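Local coordinates for hypothetical protein DUF871 (Enterococcus faecalis, PDB 2P0O) that is of unknown function but is probably a 6-phospho-N-acetylmuramidase built on a TIM barrel, at residues T158-K163 with V208-D213; R165-K168 with Q173-T176. One frame throughout, in Å; residues are numbered along the deposited sequence.

Both contacts belong to the TIM barrel and share helix 157-169: contact 1 ties its first half to the end of helix 203-212, contact 2 its last turn to strand 173-178. Contact 2 is the more buried and, between its own segments, purely apolar, a helix lying on the strand that follows it. Contact 1 is partly buried and mixed, with an apolar pair beside a water-bridged polar pair next to a sodium site. Along the chain contact 2 is nested within the loop that contact 1 closes. The two meet at Thr176, whose CG2 lies 3.6 Å from Leu210 CD1 and which also packs against the ring of Phe160.

Contact 1: residues T158-K163 with V208-D213; sequences TFFNEK and VGLMAD. With NA (sodium ion), chain C.
Phe160 and Leu210 form the apolar half of this helix-to-helix contact. With CG anti to the backbone N (chi1 177°), the Phe160 side chain extends from its helix toward segment 208-213, and its far ring atoms do the touching: CE2 lies 3.8 Å from Leu210 CD2, with CZ almost as near. The methyl arrives obliquely to the ring. Only one branch of Leu210 makes this touch.

The polar half is indirect. Asn161 and Asp213 bring their flat ends together with amide and carboxylate planes 25° apart, but Asn161 OD1 and Asp213 OD1 stay 3.9 Å from each other. Both are acceptors, and two waters fill the role of donor between them. One donates to Asn161 OD1 (2.9 Å) and to Asp213 OD2, the other to Asn161 OD1 (2.7 Å) and to Asp213 OD1, so that the amide oxygen takes two water bonds and each carboxylate oxygen one. The second water also lies at the edge of the Phe160 ring, in its plane, where the polar and apolar halves adjoin. Asp213 OD2 also accepts from Tyr215 N, so this oxygen has two donors. The backbone at this helix end holds sodium, through Met211 O at 2.4 Å and Asp213 O at 2.3 Å, and Val216 O completes the trio of protein ligands.

The contact joins helices 157-169 and 203-212, consecutive on the outside of the barrel, over strand 173-178, whose Thr176 touches Phe160 and Leu210 and whose Val178 touches Leu210; Leu195 touches both side chains.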
loop_
_atom_site.group_PDB
_atom_site.type_symbol
_atom_site.label_atom_id
_atom_site.label_comp_id
_atom_site.label_asym_id
_atom_site.label_seq_id
_atom_site.Cartn_x
_atom_site.Cartn_y
_atom_site.Cartn_z
ATOM N N THR A 158 17.838 1.325 -0.467
ATOM C CA THR A 158 18.892 1.912 -1.296
ATOM C C THR A 158 18.897 1.329 -2.710
ATOM O O THR A 158 18.873 2.076 -3.704
ATOM C CB THR A 158 20.287 1.713 -0.602
ATOM O OG1 THR A 158 20.321 2.468 0.614
ATOM C CG2 THR A 158 21.473 2.138 -1.483
ATOM N N PHE A 159 18.983 0.001 -2.789
ATOM C CA PHE A 159 18.938 -0.728 -4.048
ATOM C C PHE A 159 17.637 -0.428 -4.781
ATOM O O PHE A 159 17.634 -0.197 -5.981
ATOM C CB PHE A 159 19.054 -2.236 -3.780
ATOM C CG PHE A 159 18.670 -3.116 -4.959
ATOM C CD1 PHE A 159 17.339 -3.471 -5.186
ATOM C CD2 PHE A 159 19.648 -3.601 -5.828
ATOM C CE1 PHE A 159 16.974 -4.309 -6.277
ATOM C CE2 PHE A 159 19.309 -4.429 -6.909
ATOM C CZ PHE A 159 17.968 -4.785 -7.139
ATOM N N PHE A 160 16.535 -0.458 -4.045
ATOM C CA PHE A 160 15.211 -0.150 -4.565
ATOM C C PHE A 160 15.186 1.260 -5.156
ATOM O O PHE A 160 14.760 1.432 -6.302
ATOM C CB PHE A 160 14.220 -0.314 -3.414
ATOM C CG PHE A 160 12.765 0.025 -3.732
ATOM C CD1 PHE A 160 11.949 -0.885 -4.400
ATOM C CD2 PHE A 160 12.199 1.205 -3.254
ATOM C CE1 PHE A 160 10.598 -0.634 -4.618
ATOM C CE2 PHE A 160 10.836 1.486 -3.473
ATOM C CZ PHE A 160 10.034 0.565 -4.155
ATOM N N ASN A 161 15.669 2.252 -4.396
ATOM C CA ASN A 161 15.665 3.636 -4.844
ATOM C C ASN A 161 16.565 3.798 -6.053
ATOM O O ASN A 161 16.211 4.465 -7.027
ATOM C CB ASN A 161 16.168 4.570 -3.744
ATOM C CG ASN A 161 15.122 4.844 -2.699
ATOM O OD1 ASN A 161 13.957 4.461 -2.840
ATOM N ND2 ASN A 161 15.525 5.535 -1.639
ATOM N N GLU A 162 17.722 3.151 -5.975
ATOM C CA GLU A 162 18.707 3.156 -7.043
ATOM C C GLU A 162 18.117 2.589 -8.324
ATOM O O GLU A 162 18.248 3.186 -9.390
ATOM C CB GLU A 162 19.911 2.331 -6.607
ATOM C CG GLU A 162 21.145 2.471 -7.453
ATOM C CD GLU A 162 22.347 1.698 -6.869
ATOM O OE1 GLU A 162 22.303 0.437 -6.755
ATOM O OE2 GLU A 162 23.346 2.366 -6.517
ATOM N N LYS A 163 17.452 1.439 -8.201
ATOM C CA LYS A 163 16.858 0.750 -9.335
ATOM C C LYS A 163 15.743 1.586 -9.953
ATOM O O LYS A 163 15.705 1.780 -11.161
ATOM C CB LYS A 163 16.341 -0.626 -8.885
ATOM C CG LYS A 163 15.802 -1.548 -9.980
ATOM C CD LYS A 163 16.834 -1.891 -11.048
ATOM C CE LYS A 163 17.778 -2.983 -10.617
ATOM N NZ LYS A 163 18.800 -3.142 -11.680
ATOM N N VAL A 208 0.938 3.808 1.444
ATOM C CA VAL A 208 0.960 5.246 1.385
ATOM C C VAL A 208 2.394 5.797 1.286
ATOM O O VAL A 208 2.654 6.693 0.457
ATOM C CB VAL A 208 0.132 5.880 2.555
ATOM C CG1 VAL A 208 0.181 7.412 2.490
ATOM C CG2 VAL A 208 -1.312 5.421 2.451
ATOM N N GLY A 209 3.313 5.282 2.101
ATOM C CA GLY A 209 4.698 5.777 2.047
ATOM C C GLY A 209 5.328 5.543 0.687
ATOM O O GLY A 209 5.948 6.438 0.119
ATOM N N LEU A 210 5.124 4.351 0.135
ATOM C CA LEU A 210 5.680 4.015 -1.170
ATOM C C LEU A 210 5.114 4.890 -2.268
ATOM O O LEU A 210 5.842 5.365 -3.125
ATOM C CB LEU A 210 5.423 2.541 -1.500
ATOM C CG LEU A 210 6.390 1.576 -0.849
ATOM C CD1 LEU A 210 6.052 0.178 -1.331
ATOM C CD2 LEU A 210 7.877 1.923 -1.181
HETATM N N MSE A 211 3.808 5.120 -2.217
HETATM C CA MSE A 211 3.131 5.933 -3.199
HETATM C C MSE A 211 3.674 7.367 -3.195
HETATM O O MSE A 211 3.735 8.015 -4.247
HETATM C CB MSE A 211 1.618 5.913 -2.948
HETATM C CG MSE A 211 0.781 6.405 -4.167
HETATM SE SE MSE A 211 0.937 5.146 -5.719
HETATM C CE MSE A 211 1.395 6.551 -6.990
ATOM N N ALA A 212 4.082 7.864 -2.026
ATOM C CA ALA A 212 4.639 9.218 -1.948
ATOM C C ALA A 212 6.021 9.285 -2.590
ATOM O O ALA A 212 6.512 10.357 -2.920
ATOM C CB ALA A 212 4.694 9.702 -0.496
ATOM N N ASP A 213 6.656 8.138 -2.786
ATOM C CA ASP A 213 8.006 8.163 -3.364
ATOM C C ASP A 213 7.917 8.617 -4.827
ATOM O O ASP A 213 7.104 8.082 -5.587
ATOM C CB ASP A 213 8.673 6.805 -3.249
ATOM C CG ASP A 213 10.101 6.830 -3.721
ATOM O OD1 ASP A 213 11.004 6.972 -2.859
ATOM O OD2 ASP A 213 10.332 6.750 -4.946
HETATM NA NA NA C . 4.951 8.034 -6.306
HETATM O O HOH W 1 12.176 4.684 -5.179
HETATM O O HOH W 2 11.741 4.622 -1.337
#

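Contact 2: residues R165-K168 with Q173-T176; sequences RWLK and QVFT
Helix-on-strand packing within a beta-alpha-beta unit of the TIM barrel brings residues 165-168 against 173-176. The unit runs from strand 141-144 through helix 157-169 to strand 173-178, and this contact lies beside the turn that leads from the helix into the strand, where the helix ends and the chain, only four residues later, enters the barrel as a parallel strand. The closeness of the turn shows in the backbone: the CA atoms of Lys168 and Gln173 are 6.5 Å apart, those of Leu167 and Val174 7.2 Å.

Val174 is the strand's contribution. Its side chain points out of the barrel toward the helix, and its CG2 methyl meets two successive helix residues. Leu167 faces it with CB, at 4.0 Å from Val174 CG2, and also packs on Ala143 of the preceding strand and on Ala120 and Ile123 in loops. Lys168 starts out to the side of the strand, but bends at chi2 (-74°) and chi3 (-75°) fold its chain back over Val174, crossing it aslant.

The bend also delivers the ammonium group to Asp217, with which Lys168 NZ forms a salt bridge; the other carboxylate oxygen of Asp217 accepts from Val174 N. One aspartate thus links the helix end to the strand start. Short of that charged end, the aliphatic part of the lysine makes the closest approach of the contact, Lys168 CD to Val174 CG2 at 3.7 Å.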
loop_
_atom_site.group_PDB
_atom_site.type_symbol
_atom_site.label_atom_id
_atom_site.label_comp_id
_atom_site.label_asym_id
_atom_site.label_seq_id
_atom_site.Cartn_x
_atom_site.Cartn_y
_atom_site.Cartn_z
ATOM N N ARG A 165 15.056 4.839 -9.839
ATOM C CA ARG A 165 15.518 6.063 -10.497
ATOM C C ARG A 165 15.996 5.766 -11.905
ATOM O O ARG A 165 15.626 6.447 -12.851
ATOM C CB ARG A 165 16.633 6.712 -9.689
ATOM C CG ARG A 165 16.244 8.053 -9.090
ATOM C CD ARG A 165 17.400 8.787 -8.338
ATOM N NE ARG A 165 18.731 8.532 -8.893
ATOM C CZ ARG A 165 19.323 9.270 -9.833
ATOM N NH1 ARG A 165 18.709 10.328 -10.357
ATOM N NH2 ARG A 165 20.538 8.939 -10.252
ATOM N N TRP A 166 16.817 4.725 -12.015
ATOM C CA TRP A 166 17.294 4.187 -13.286
ATOM C C TRP A 166 16.119 3.815 -14.180
ATOM O O TRP A 166 16.019 4.307 -15.308
ATOM C CB TRP A 166 18.173 2.966 -13.013
ATOM C CG TRP A 166 18.714 2.262 -14.226
ATOM C CD1 TRP A 166 19.681 2.727 -15.091
ATOM C CD2 TRP A 166 18.369 0.943 -14.686
ATOM N NE1 TRP A 166 19.943 1.782 -16.063
ATOM C CE2 TRP A 166 19.155 0.681 -15.838
ATOM C CE3 TRP A 166 17.474 -0.038 -14.242
ATOM C CZ2 TRP A 166 19.060 -0.521 -16.550
ATOM C CZ3 TRP A 166 17.387 -1.229 -14.942
ATOM C CH2 TRP A 166 18.168 -1.460 -16.085
ATOM N N LEU A 167 15.223 2.971 -13.666
ATOM C CA LEU A 167 14.031 2.562 -14.417
ATOM C C LEU A 167 13.272 3.763 -14.957
ATOM O O LEU A 167 12.954 3.809 -16.141
ATOM C CB LEU A 167 13.110 1.636 -13.593
ATOM C CG LEU A 167 13.664 0.258 -13.212
ATOM C CD1 LEU A 167 12.873 -0.412 -12.081
ATOM C CD2 LEU A 167 13.796 -0.684 -14.401
ATOM N N LYS A 168 13.003 4.746 -14.101
ATOM C CA LYS A 168 12.241 5.924 -14.515
ATOM C C LYS A 168 13.019 6.775 -15.525
ATOM O O LYS A 168 12.428 7.396 -16.418
ATOM C CB LYS A 168 11.840 6.783 -13.307
ATOM C CG LYS A 168 10.948 6.083 -12.256
ATOM C CD LYS A 168 9.515 5.901 -12.718
ATOM C CE LYS A 168 8.748 7.213 -12.679
ATOM N NZ LYS A 168 7.584 7.184 -13.599
ATOM N N GLN A 173 7.459 2.633 -16.133
ATOM C CA GLN A 173 6.645 2.742 -14.942
ATOM C C GLN A 173 7.181 1.743 -13.895
ATOM O O GLN A 173 7.639 0.657 -14.244
ATOM C CB GLN A 173 5.194 2.412 -15.242
ATOM C CG GLN A 173 4.358 3.544 -15.893
ATOM C CD GLN A 173 3.037 3.020 -16.446
ATOM O OE1 GLN A 173 3.001 2.419 -17.527
ATOM N NE2 GLN A 173 1.948 3.228 -15.704
ATOM N N VAL A 174 7.107 2.122 -12.622
ATOM C CA VAL A 174 7.610 1.307 -11.513
ATOM C C VAL A 174 6.441 0.863 -10.651
ATOM O O VAL A 174 5.691 1.701 -10.143
ATOM C CB VAL A 174 8.614 2.095 -10.640
ATOM C CG1 VAL A 174 8.986 1.275 -9.359
ATOM C CG2 VAL A 174 9.831 2.438 -11.451
ATOM N N PHE A 175 6.301 -0.457 -10.513
ATOM C CA PHE A 175 5.258 -1.098 -9.724
ATOM C C PHE A 175 5.940 -1.933 -8.620
ATOM O O PHE A 175 6.954 -2.625 -8.853
ATOM C CB PHE A 175 4.436 -2.058 -10.609
ATOM C CG PHE A 175 3.397 -1.386 -11.481
ATOM C CD1 PHE A 175 3.763 -0.523 -12.494
ATOM C CD2 PHE A 175 2.041 -1.675 -11.313
ATOM C CE1 PHE A 175 2.788 0.080 -13.299
ATOM C CE2 PHE A 175 1.062 -1.094 -12.125
ATOM C CZ PHE A 175 1.431 -0.198 -13.107
ATOM N N THR A 176 5.341 -1.913 -7.440
ATOM C CA THR A 176 5.908 -2.557 -6.279
ATOM C C THR A 176 4.785 -3.176 -5.436
ATOM O O THR A 176 3.610 -2.787 -5.554
ATOM C CB THR A 176 6.697 -1.523 -5.438
ATOM O OG1 THR A 176 7.345 -2.196 -4.357
ATOM C CG2 THR A 176 5.767 -0.466 -4.856
#